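Local coordinates for protein IroE-like serine hydrolase (Shewanella oneidensis, PDB 3GFF) that is an IroE-like serine hydrolase of the esterase D family that probably hydrolyses ester bonds, at residues R20-T25 with M87-P92; I77-H82 with K123-S128; G115-F120 with G148-E153. All coordinates share one frame; numbering follows the deposited sequence.

Contact 1: R20-T25 with M87-P92; sequences RLLKET and MRDYTP
Three groups hold Glu24 OE2: Arg88 NH2 reaches it across the contact at 3.0 Å, and Arg26 NE and Thr84 OG1 supply a second charge and a hydroxyl. The Arg88 bond is reasonably straight, with an N-H...O angle of 156°. The carboxylate oxygen lies almost exactly in the guanidinium plane, whereas the nitrogen approaches from above the plane of the carboxylate; the two flat groups are turned 42° from each other. The second oxygen, Glu24 OE1, stays 3.6 Å from Arg88 NH1, so the salt bridge is carried by one oxygen rather than by a paired two-point fit. Arg88 is itself held by its sequence neighbour. Its chain bends at chi3 (64°), which turns NE and NH2 together onto Asp89 OD1, side-on, with NE 2.8 Å from OD1 and NH2 2.9 Å from the same atom. Asp89 OD2 is also paired with Arg26, though the detail of that bond is doubtful. Arg88 thus binds both acidic groups, which probably offsets their mutual repulsion. Leu22 adds an apolar touch, its CD2 lying over one face of the guanidinium, 4.3 Å from Arg88 NH2, and its side chain also rests on Phe120 of helix 114-132. Lys23 and Glu24 both face Ser19, forming a G1 beta bulge where strand 12-19 turns back into strand 24-31. Glu24, Arg88 and Asp89 form a salt-bridge network that joins the turn of this edge hairpin of the sheet to the short helix 86-89.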
loop_
_atom_site.group_PDB
_atom_site.type_symbol
_atom_site.label_atom_id
_atom_site.label_comp_id
_atom_site.label_asym_id
_atom_site.label_seq_id
_atom_site.Cartn_x
_atom_site.Cartn_y
_atom_site.Cartn_z
ATOM N N ARG A 20 -32.090 0.736 -14.256
ATOM C CA ARG A 20 -33.146 1.231 -15.139
ATOM C C ARG A 20 -32.629 2.417 -15.976
ATOM O O ARG A 20 -32.976 2.552 -17.142
ATOM C CB ARG A 20 -34.281 1.714 -14.265
ATOM C CG ARG A 20 -34.730 0.667 -13.249
ATOM C CD ARG A 20 -36.028 0.179 -13.519
ATOM N NE ARG A 20 -36.930 1.296 -13.358
ATOM C CZ ARG A 20 -38.207 1.263 -13.694
ATOM N NH1 ARG A 20 -38.768 0.140 -14.182
ATOM N NH2 ARG A 20 -38.934 2.354 -13.537
ATOM N N LEU A 21 -31.837 3.283 -15.326
ATOM C CA LEU A 21 -31.175 4.429 -15.948
ATOM C C LEU A 21 -30.197 4.036 -17.059
ATOM O O LEU A 21 -30.240 4.606 -18.124
ATOM C CB LEU A 21 -30.350 5.214 -14.904
ATOM C CG LEU A 21 -31.012 6.438 -14.290
ATOM C CD1 LEU A 21 -30.278 6.946 -13.054
ATOM C CD2 LEU A 21 -31.063 7.507 -15.403
ATOM N N LEU A 22 -29.283 3.111 -16.756
ATOM C CA LEU A 22 -28.289 2.638 -17.714
ATOM C C LEU A 22 -28.819 1.490 -18.621
ATOM O O LEU A 22 -28.164 1.124 -19.598
ATOM C CB LEU A 22 -26.965 2.272 -16.984
ATOM C CG LEU A 22 -26.278 3.470 -16.289
ATOM C CD1 LEU A 22 -24.987 3.129 -15.539
ATOM C CD2 LEU A 22 -26.010 4.577 -17.325
ATOM N N LYS A 23 -30.000 0.960 -18.318
ATOM C CA LYS A 23 -30.631 -0.099 -19.123
ATOM C C LYS A 23 -29.723 -1.344 -19.235
ATOM O O LYS A 23 -29.616 -1.980 -20.286
ATOM C CB LYS A 23 -31.042 0.456 -20.504
ATOM C CG LYS A 23 -32.235 -0.251 -21.142
ATOM C CD LYS A 23 -32.645 0.328 -22.514
ATOM C CE LYS A 23 -34.069 -0.130 -22.944
ATOM N NZ LYS A 23 -34.292 -1.625 -23.100
ATOM N N GLU A 24 -29.086 -1.689 -18.119
ATOM C CA GLU A 24 -28.189 -2.847 -18.038
ATOM C C GLU A 24 -28.072 -3.324 -16.605
ATOM O O GLU A 24 -28.496 -2.655 -15.669
ATOM C CB GLU A 24 -26.779 -2.491 -18.574
ATOM C CG GLU A 24 -26.102 -1.358 -17.828
ATOM C CD GLU A 24 -24.785 -0.855 -18.460
ATOM O OE1 GLU A 24 -24.501 -1.130 -19.643
ATOM O OE2 GLU A 24 -24.049 -0.128 -17.775
ATOM N N THR A 25 -27.487 -4.501 -16.460
ATOM C CA THR A 25 -27.135 -5.054 -15.174
ATOM C C THR A 25 -25.808 -4.426 -14.785
ATOM O O THR A 25 -24.893 -4.340 -15.609
ATOM C CB THR A 25 -26.904 -6.557 -15.280
ATOM O OG1 THR A 25 -28.069 -7.154 -15.846
ATOM C CG2 THR A 25 -26.619 -7.175 -13.889
HETATM N N MSE A 87 -15.484 3.977 -21.302
HETATM C CA MSE A 87 -15.351 5.234 -22.025
HETATM C C MSE A 87 -16.673 5.995 -22.021
HETATM O O MSE A 87 -16.687 7.196 -22.116
HETATM C CB MSE A 87 -14.830 5.035 -23.448
HETATM C CG MSE A 87 -13.314 4.724 -23.535
HETATM SE SE MSE A 87 -12.182 6.133 -22.738
HETATM C CE MSE A 87 -12.751 7.484 -23.965
ATOM N N ARG A 88 -17.775 5.292 -21.889
ATOM C CA ARG A 88 -19.075 5.929 -21.912
ATOM C C ARG A 88 -19.346 6.576 -20.580
ATOM O O ARG A 88 -19.716 7.734 -20.546
ATOM C CB ARG A 88 -20.166 4.911 -22.223
ATOM C CG ARG A 88 -21.583 5.462 -22.397
ATOM C CD ARG A 88 -22.583 4.319 -22.281
ATOM N NE ARG A 88 -22.536 3.729 -20.944
ATOM C CZ ARG A 88 -23.166 2.618 -20.574
ATOM N NH1 ARG A 88 -23.913 1.928 -21.437
ATOM N NH2 ARG A 88 -23.047 2.179 -19.325
ATOM N N ASP A 89 -19.098 5.840 -19.491
ATOM C CA ASP A 89 -19.462 6.270 -18.150
ATOM C C ASP A 89 -18.479 7.168 -17.443
ATOM O O ASP A 89 -18.866 7.860 -16.531
ATOM C CB ASP A 89 -19.660 5.048 -17.264
ATOM C CG ASP A 89 -20.789 4.147 -17.739
ATOM O OD1 ASP A 89 -21.733 4.644 -18.399
ATOM O OD2 ASP A 89 -20.736 2.931 -17.442
ATOM N N TYR A 90 -17.217 7.150 -17.842
ATOM C CA TYR A 90 -16.193 7.905 -17.136
ATOM C C TYR A 90 -15.821 9.212 -17.801
ATOM O O TYR A 90 -14.977 9.929 -17.273
ATOM C CB TYR A 90 -14.951 7.016 -16.893
ATOM C CG TYR A 90 -15.088 6.018 -15.760
ATOM C CD1 TYR A 90 -16.333 5.600 -15.309
ATOM C CD2 TYR A 90 -13.970 5.420 -15.203
ATOM C CE1 TYR A 90 -16.462 4.692 -14.305
ATOM C CE2 TYR A 90 -14.095 4.466 -14.172
ATOM C CZ TYR A 90 -15.345 4.100 -13.747
ATOM O OH TYR A 90 -15.525 3.138 -12.748
ATOM N N THR A 91 -16.454 9.516 -18.942
ATOM C CA THR A 91 -16.187 10.749 -19.697
ATOM C C THR A 91 -17.339 11.738 -19.581
ATOM O O THR A 91 -18.480 11.395 -19.804
ATOM C CB THR A 91 -15.820 10.443 -21.178
ATOM O OG1 THR A 91 -16.846 9.677 -21.815
ATOM C CG2 THR A 91 -14.477 9.656 -21.232
ATOM N N PRO A 92 -17.039 12.968 -19.144
ATOM C CA PRO A 92 -18.068 13.978 -18.946
ATOM C C PRO A 92 -18.530 14.663 -20.225
ATOM O O PRO A 92 -19.676 15.157 -20.278
ATOM C CB PRO A 92 -17.395 14.967 -18.003
ATOM C CG PRO A 92 -15.905 14.836 -18.296
ATOM C CD PRO A 92 -15.690 13.446 -18.770
#

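Contact 2: I77-H82 with K123-S128; sequences IIVGIH and KELAPS
Leu125 swings CG opposite its own backbone N (chi1 -173°) and then turns at chi2 (63°), a pair of torsions that carries CD2 out from helix 114-132 to meet Ile81, whose extended chi2 of 175° pushes CD1 toward it. This is helix-on-sheet packing of the alpha/beta-hydrolase fold: strand 77-81 lies within the mixed sheet, and helix 114-132 lies against one of its faces on the way to the parallel strand 138-144. Val79 and Ile81, two residues apart on the strand, both direct their side chains at the helix, while the intervening Gly80 would point a CB away from it. Ile78 packs instead on Phe55, Ala59 and Leu62 of helix 51-65. The helical partner is not regular. It makes a wider pi-type turn at 123-125 and is kinked at Pro127, whose nitrogen has no bond to the preceding turn. No hydrogen bond joins the two segments, and all three touching residues are buried. Tyr28 of strand 24-31 and Tyr47 of strand 43-48 pack beside Leu125 and Val79 respectively. Val79 CG1 only grazes Leu125 CD2, at 4.5 Å; the closer meeting is tip to tip, with Leu125 CD2 3.6 Å from Ile81 CD1 and 3.8 Å from Ile81 CG1.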
loop_
_atom_site.group_PDB
_atom_site.type_symbol
_atom_site.label_atom_id
_atom_site.label_comp_id
_atom_site.label_asym_id
_atom_site.label_seq_id
_atom_site.Cartn_x
_atom_site.Cartn_y
_atom_site.Cartn_z
ATOM N N ILE A 77 -17.242 1.332 5.022
ATOM C CA ILE A 77 -17.917 0.400 4.121
ATOM C C ILE A 77 -17.263 0.719 2.768
ATOM O O ILE A 77 -17.201 1.875 2.370
ATOM C CB ILE A 77 -19.454 0.655 4.041
ATOM C CG1 ILE A 77 -20.130 0.290 5.383
ATOM C CG2 ILE A 77 -20.108 -0.139 2.880
ATOM C CD1 ILE A 77 -21.557 0.748 5.523
ATOM N N ILE A 78 -16.692 -0.299 2.121
ATOM C CA ILE A 78 -16.026 -0.118 0.833
ATOM C C ILE A 78 -16.926 -0.661 -0.270
ATOM O O ILE A 78 -17.356 -1.824 -0.201
ATOM C CB ILE A 78 -14.678 -0.854 0.761
ATOM C CG1 ILE A 78 -13.865 -0.575 2.032
ATOM C CG2 ILE A 78 -13.895 -0.393 -0.481
ATOM C CD1 ILE A 78 -12.561 -1.290 2.099
ATOM N N VAL A 79 -17.269 0.200 -1.230
ATOM C CA VAL A 79 -18.055 -0.190 -2.384
ATOM C C VAL A 79 -17.197 -0.062 -3.649
ATOM O O VAL A 79 -16.765 1.019 -3.966
ATOM C CB VAL A 79 -19.327 0.667 -2.538
ATOM C CG1 VAL A 79 -20.104 0.231 -3.795
ATOM C CG2 VAL A 79 -20.197 0.475 -1.334
ATOM N N GLY A 80 -16.927 -1.185 -4.327
ATOM C CA GLY A 80 -16.191 -1.203 -5.602
ATOM C C GLY A 80 -17.173 -1.325 -6.767
ATOM O O GLY A 80 -17.970 -2.268 -6.827
ATOM N N ILE A 81 -17.128 -0.378 -7.696
ATOM C CA ILE A 81 -18.066 -0.385 -8.822
ATOM C C ILE A 81 -17.399 -0.940 -10.084
ATOM O O ILE A 81 -16.386 -0.431 -10.537
ATOM C CB ILE A 81 -18.662 1.043 -9.067
ATOM C CG1 ILE A 81 -19.199 1.613 -7.764
ATOM C CG2 ILE A 81 -19.811 1.034 -10.131
ATOM C CD1 ILE A 81 -19.676 3.029 -7.889
ATOM N N HIS A 82 -17.950 -2.004 -10.658
ATOM C CA HIS A 82 -17.340 -2.533 -11.856
ATOM C C HIS A 82 -17.824 -1.760 -13.049
ATOM O O HIS A 82 -18.905 -1.195 -13.020
ATOM C CB HIS A 82 -17.632 -4.007 -12.090
ATOM C CG HIS A 82 -17.144 -4.881 -11.001
ATOM N ND1 HIS A 82 -17.403 -6.227 -10.969
ATOM C CD2 HIS A 82 -16.460 -4.593 -9.866
ATOM C CE1 HIS A 82 -16.854 -6.747 -9.883
ATOM N NE2 HIS A 82 -16.282 -5.774 -9.193
ATOM N N LYS A 123 -29.186 7.817 -7.883
ATOM C CA LYS A 123 -30.581 7.469 -7.997
ATOM C C LYS A 123 -30.834 5.978 -7.785
ATOM O O LYS A 123 -31.901 5.618 -7.340
ATOM C CB LYS A 123 -31.156 7.957 -9.335
ATOM C CG LYS A 123 -31.055 9.470 -9.535
ATOM C CD LYS A 123 -31.991 10.247 -8.618
ATOM C CE LYS A 123 -32.067 11.762 -9.024
ATOM N NZ LYS A 123 -33.016 12.561 -8.159
ATOM N N GLU A 124 -29.834 5.136 -8.050
ATOM C CA GLU A 124 -29.996 3.694 -7.903
ATOM C C GLU A 124 -29.012 3.035 -6.946
ATOM O O GLU A 124 -29.424 2.481 -5.916
ATOM C CB GLU A 124 -29.917 3.048 -9.269
ATOM C CG GLU A 124 -30.961 3.559 -10.245
ATOM C CD GLU A 124 -30.789 3.053 -11.661
ATOM O OE1 GLU A 124 -29.649 2.853 -12.119
ATOM O OE2 GLU A 124 -31.793 2.885 -12.353
ATOM N N LEU A 125 -27.717 3.110 -7.230
ATOM C CA LEU A 125 -26.749 2.417 -6.376
ATOM C C LEU A 125 -26.716 2.894 -4.888
ATOM O O LEU A 125 -26.931 2.081 -3.982
ATOM C CB LEU A 125 -25.354 2.419 -7.007
ATOM C CG LEU A 125 -24.274 1.572 -6.289
ATOM C CD1 LEU A 125 -24.593 0.087 -6.267
ATOM C CD2 LEU A 125 -22.885 1.806 -6.904
ATOM N N ALA A 126 -26.467 4.172 -4.624
ATOM C CA ALA A 126 -26.375 4.598 -3.224
ATOM C C ALA A 126 -27.671 4.309 -2.397
ATOM O O ALA A 126 -27.618 3.750 -1.297
ATOM C CB ALA A 126 -25.886 6.072 -3.096
ATOM N N PRO A 127 -28.830 4.674 -2.916
ATOM C CA PRO A 127 -30.017 4.324 -2.139
ATOM C C PRO A 127 -30.107 2.833 -1.770
ATOM O O PRO A 127 -30.584 2.487 -0.688
ATOM C CB PRO A 127 -31.171 4.725 -3.072
ATOM C CG PRO A 127 -30.600 5.749 -3.973
ATOM C CD PRO A 127 -29.150 5.477 -4.110
ATOM N N SER A 128 -29.660 1.962 -2.671
ATOM C CA SER A 128 -29.723 0.507 -2.472
ATOM C C SER A 128 -28.772 0.042 -1.351
ATOM O O SER A 128 -29.155 -0.757 -0.496
ATOM C CB SER A 128 -29.406 -0.219 -3.783
ATOM O OG SER A 128 -29.401 -1.606 -3.590
#

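Contact 3: G115-F120 with G148-E153; sequences GRFLDF and GLVAME
Val150 and Leu118 bury nearly equal areas against each other's segments and form the centre of a meeting between two helices that cross almost at right angles. The axes of the short segments 115-120 and 148-153 pass 10.4 Å apart with a signed crossing angle of -80°, so contact is concentrated near one point, where the CA atoms of Leu118 and Val150 come within 7.6 Å. The two side chains slide past each other in opposite directions. Val150 holds CG1 opposite its backbone N (chi1 174°), and this branch does most of the touching: it lies 3.8 Å from Leu118 CD2 and 4.1 Å from Leu118 CG. Leu118 CD1 rests on helix 146-156, 4.0 Å from Val150 O and 4.1 Å from Glu153 CG. Glu153 therefore contributes the aliphatic part of its side chain here. A bend at chi2 (64°) goes with a carboxylate directed elsewhere, OE1 meeting Tyr179 OH in a hydrogen bond and Arg156 NE in a salt bridge, partners that would probably stabilise a negative charge on this buried group. Phe117 completes the apolar surface from one flank, presenting its ring edge: CE2 is 4.2 Å from Val150 CG1, which lies near the ring plane. The same ring also meets that of Tyr90, the planes inclined to one another. Helix 146-156 directly follows Ser145, and the side chain of Val150 touches the Gly143-Ser145-Gly147 turn. The contact therefore lies next to what is probably the nucleophile elbow, the strand-turn-helix signature of alpha/beta-hydrolase serine esterases.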
loop_
_atom_site.group_PDB
_atom_site.type_symbol
_atom_site.label_atom_id
_atom_site.label_comp_id
_atom_site.label_asym_id
_atom_site.label_seq_id
_atom_site.Cartn_x
_atom_site.Cartn_y
_atom_site.Cartn_z
ATOM N N GLY A 115 -22.397 11.922 -16.699
ATOM C CA GLY A 115 -23.583 12.503 -16.026
ATOM C C GLY A 115 -24.565 11.451 -15.599
ATOM O O GLY A 115 -25.004 11.402 -14.442
ATOM N N ARG A 116 -24.882 10.587 -16.550
ATOM C CA ARG A 116 -25.803 9.488 -16.338
ATOM C C ARG A 116 -25.270 8.413 -15.413
ATOM O O ARG A 116 -26.044 7.838 -14.665
ATOM C CB ARG A 116 -26.257 8.922 -17.687
ATOM C CG ARG A 116 -27.132 9.966 -18.425
ATOM C CD ARG A 116 -26.935 10.043 -19.941
ATOM N NE ARG A 116 -27.733 9.251 -20.897
ATOM C CZ ARG A 116 -28.671 8.324 -20.662
ATOM N NH1 ARG A 116 -29.046 7.916 -19.441
ATOM N NH2 ARG A 116 -29.248 7.772 -21.727
ATOM N N PHE A 117 -23.983 8.116 -15.494
ATOM C CA PHE A 117 -23.360 7.170 -14.584
ATOM C C PHE A 117 -23.402 7.715 -13.131
ATOM O O PHE A 117 -23.650 6.945 -12.177
ATOM C CB PHE A 117 -21.953 6.813 -15.073
ATOM C CG PHE A 117 -21.129 6.029 -14.093
ATOM C CD1 PHE A 117 -21.342 4.687 -13.905
ATOM C CD2 PHE A 117 -20.106 6.644 -13.379
ATOM C CE1 PHE A 117 -20.548 3.963 -13.020
ATOM C CE2 PHE A 117 -19.331 5.934 -12.487
ATOM C CZ PHE A 117 -19.554 4.606 -12.298
ATOM N N LEU A 118 -23.155 9.022 -12.950
ATOM C CA LEU A 118 -23.296 9.636 -11.632
ATOM C C LEU A 118 -24.767 9.550 -11.180
ATOM O O LEU A 118 -25.064 9.309 -10.004
ATOM C CB LEU A 118 -22.804 11.091 -11.628
ATOM C CG LEU A 118 -21.280 11.232 -11.551
ATOM C CD1 LEU A 118 -20.808 12.619 -12.050
ATOM C CD2 LEU A 118 -20.811 10.898 -10.088
ATOM N N ASP A 119 -25.694 9.762 -12.110
ATOM C CA ASP A 119 -27.124 9.636 -11.787
ATOM C C ASP A 119 -27.418 8.216 -11.329
ATOM O O ASP A 119 -28.197 7.992 -10.386
ATOM C CB ASP A 119 -27.981 9.975 -12.987
ATOM C CG ASP A 119 -27.975 11.459 -13.314
ATOM O OD1 ASP A 119 -27.576 12.303 -12.486
ATOM O OD2 ASP A 119 -28.360 11.773 -14.425
ATOM N N PHE A 120 -26.813 7.243 -12.003
ATOM C CA PHE A 120 -26.908 5.825 -11.600
ATOM C C PHE A 120 -26.493 5.613 -10.136
ATOM O O PHE A 120 -27.146 4.892 -9.391
ATOM C CB PHE A 120 -26.102 4.918 -12.540
ATOM C CG PHE A 120 -25.544 3.659 -11.855
ATOM C CD1 PHE A 120 -26.380 2.614 -11.470
ATOM C CD2 PHE A 120 -24.163 3.531 -11.610
ATOM C CE1 PHE A 120 -25.866 1.456 -10.840
ATOM C CE2 PHE A 120 -23.638 2.378 -10.938
ATOM C CZ PHE A 120 -24.510 1.354 -10.561
ATOM N N GLY A 148 -10.922 9.473 -12.380
ATOM C CA GLY A 148 -10.640 10.778 -11.788
ATOM C C GLY A 148 -11.545 11.866 -12.367
ATOM O O GLY A 148 -11.861 12.820 -11.696
ATOM N N LEU A 149 -11.941 11.703 -13.631
ATOM C CA LEU A 149 -12.804 12.639 -14.343
ATOM C C LEU A 149 -14.210 12.574 -13.791
ATOM O O LEU A 149 -14.910 13.567 -13.862
ATOM C CB LEU A 149 -12.854 12.352 -15.850
ATOM C CG LEU A 149 -11.603 12.643 -16.655
ATOM C CD1 LEU A 149 -11.699 12.021 -18.036
ATOM C CD2 LEU A 149 -11.401 14.168 -16.721
ATOM N N VAL A 150 -14.612 11.404 -13.277
ATOM C CA VAL A 150 -15.927 11.224 -12.645
ATOM C C VAL A 150 -15.965 12.056 -11.351
ATOM O O VAL A 150 -16.951 12.758 -11.072
ATOM C CB VAL A 150 -16.218 9.764 -12.329
ATOM C CG1 VAL A 150 -17.535 9.648 -11.546
ATOM C CG2 VAL A 150 -16.234 8.910 -13.595
ATOM N N ALA A 151 -14.893 11.955 -10.557
ATOM C CA ALA A 151 -14.717 12.777 -9.343
ATOM C C ALA A 151 -14.831 14.247 -9.709
ATOM O O ALA A 151 -15.608 14.964 -9.101
ATOM C CB ALA A 151 -13.377 12.496 -8.664
HETATM N N MSE A 152 -14.109 14.686 -10.745
HETATM C CA MSE A 152 -14.135 16.109 -11.149
HETATM C C MSE A 152 -15.525 16.571 -11.531
HETATM O O MSE A 152 -15.931 17.661 -11.154
HETATM C CB MSE A 152 -13.179 16.383 -12.323
HETATM C CG MSE A 152 -11.677 16.229 -12.001
HETATM SE SE MSE A 152 -11.134 17.147 -10.342
HETATM C CE MSE A 152 -9.256 16.971 -10.402
ATOM N N GLU A 153 -16.238 15.748 -12.303
ATOM C CA GLU A 153 -17.590 16.072 -12.768
ATOM C C GLU A 153 -18.620 16.087 -11.604
ATOM O O GLU A 153 -19.489 16.944 -11.527
ATOM C CB GLU A 153 -17.970 15.107 -13.889
ATOM C CG GLU A 153 -19.246 15.437 -14.627
ATOM C CD GLU A 153 -19.193 16.758 -15.382
ATOM O OE1 GLU A 153 -18.136 17.453 -15.390
ATOM O OE2 GLU A 153 -20.220 17.101 -15.954
#

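How the contacts relate
Contacts 2 and 3 belong to the buried core and share helix 114-132, which packs on strand 77-81 through one portion and crosses helix 146-156 through another. Their chemistry is apolar, built from branched side chains and an aromatic edge. Contact 1, farther from the chain's centre and only partly buried, relies instead on charge. It is nevertheless joined to the other two: Glu124 OE2 probably accepts a hydrogen bond from Leu21 N, linking the hairpin turn to the helix of contact 2, while Tyr90 CE1 packs 3.6 Å from Phe117 CE2 of contact 3. Ionic fastening at the margin thus grades into hydrocarbon packing toward the centre.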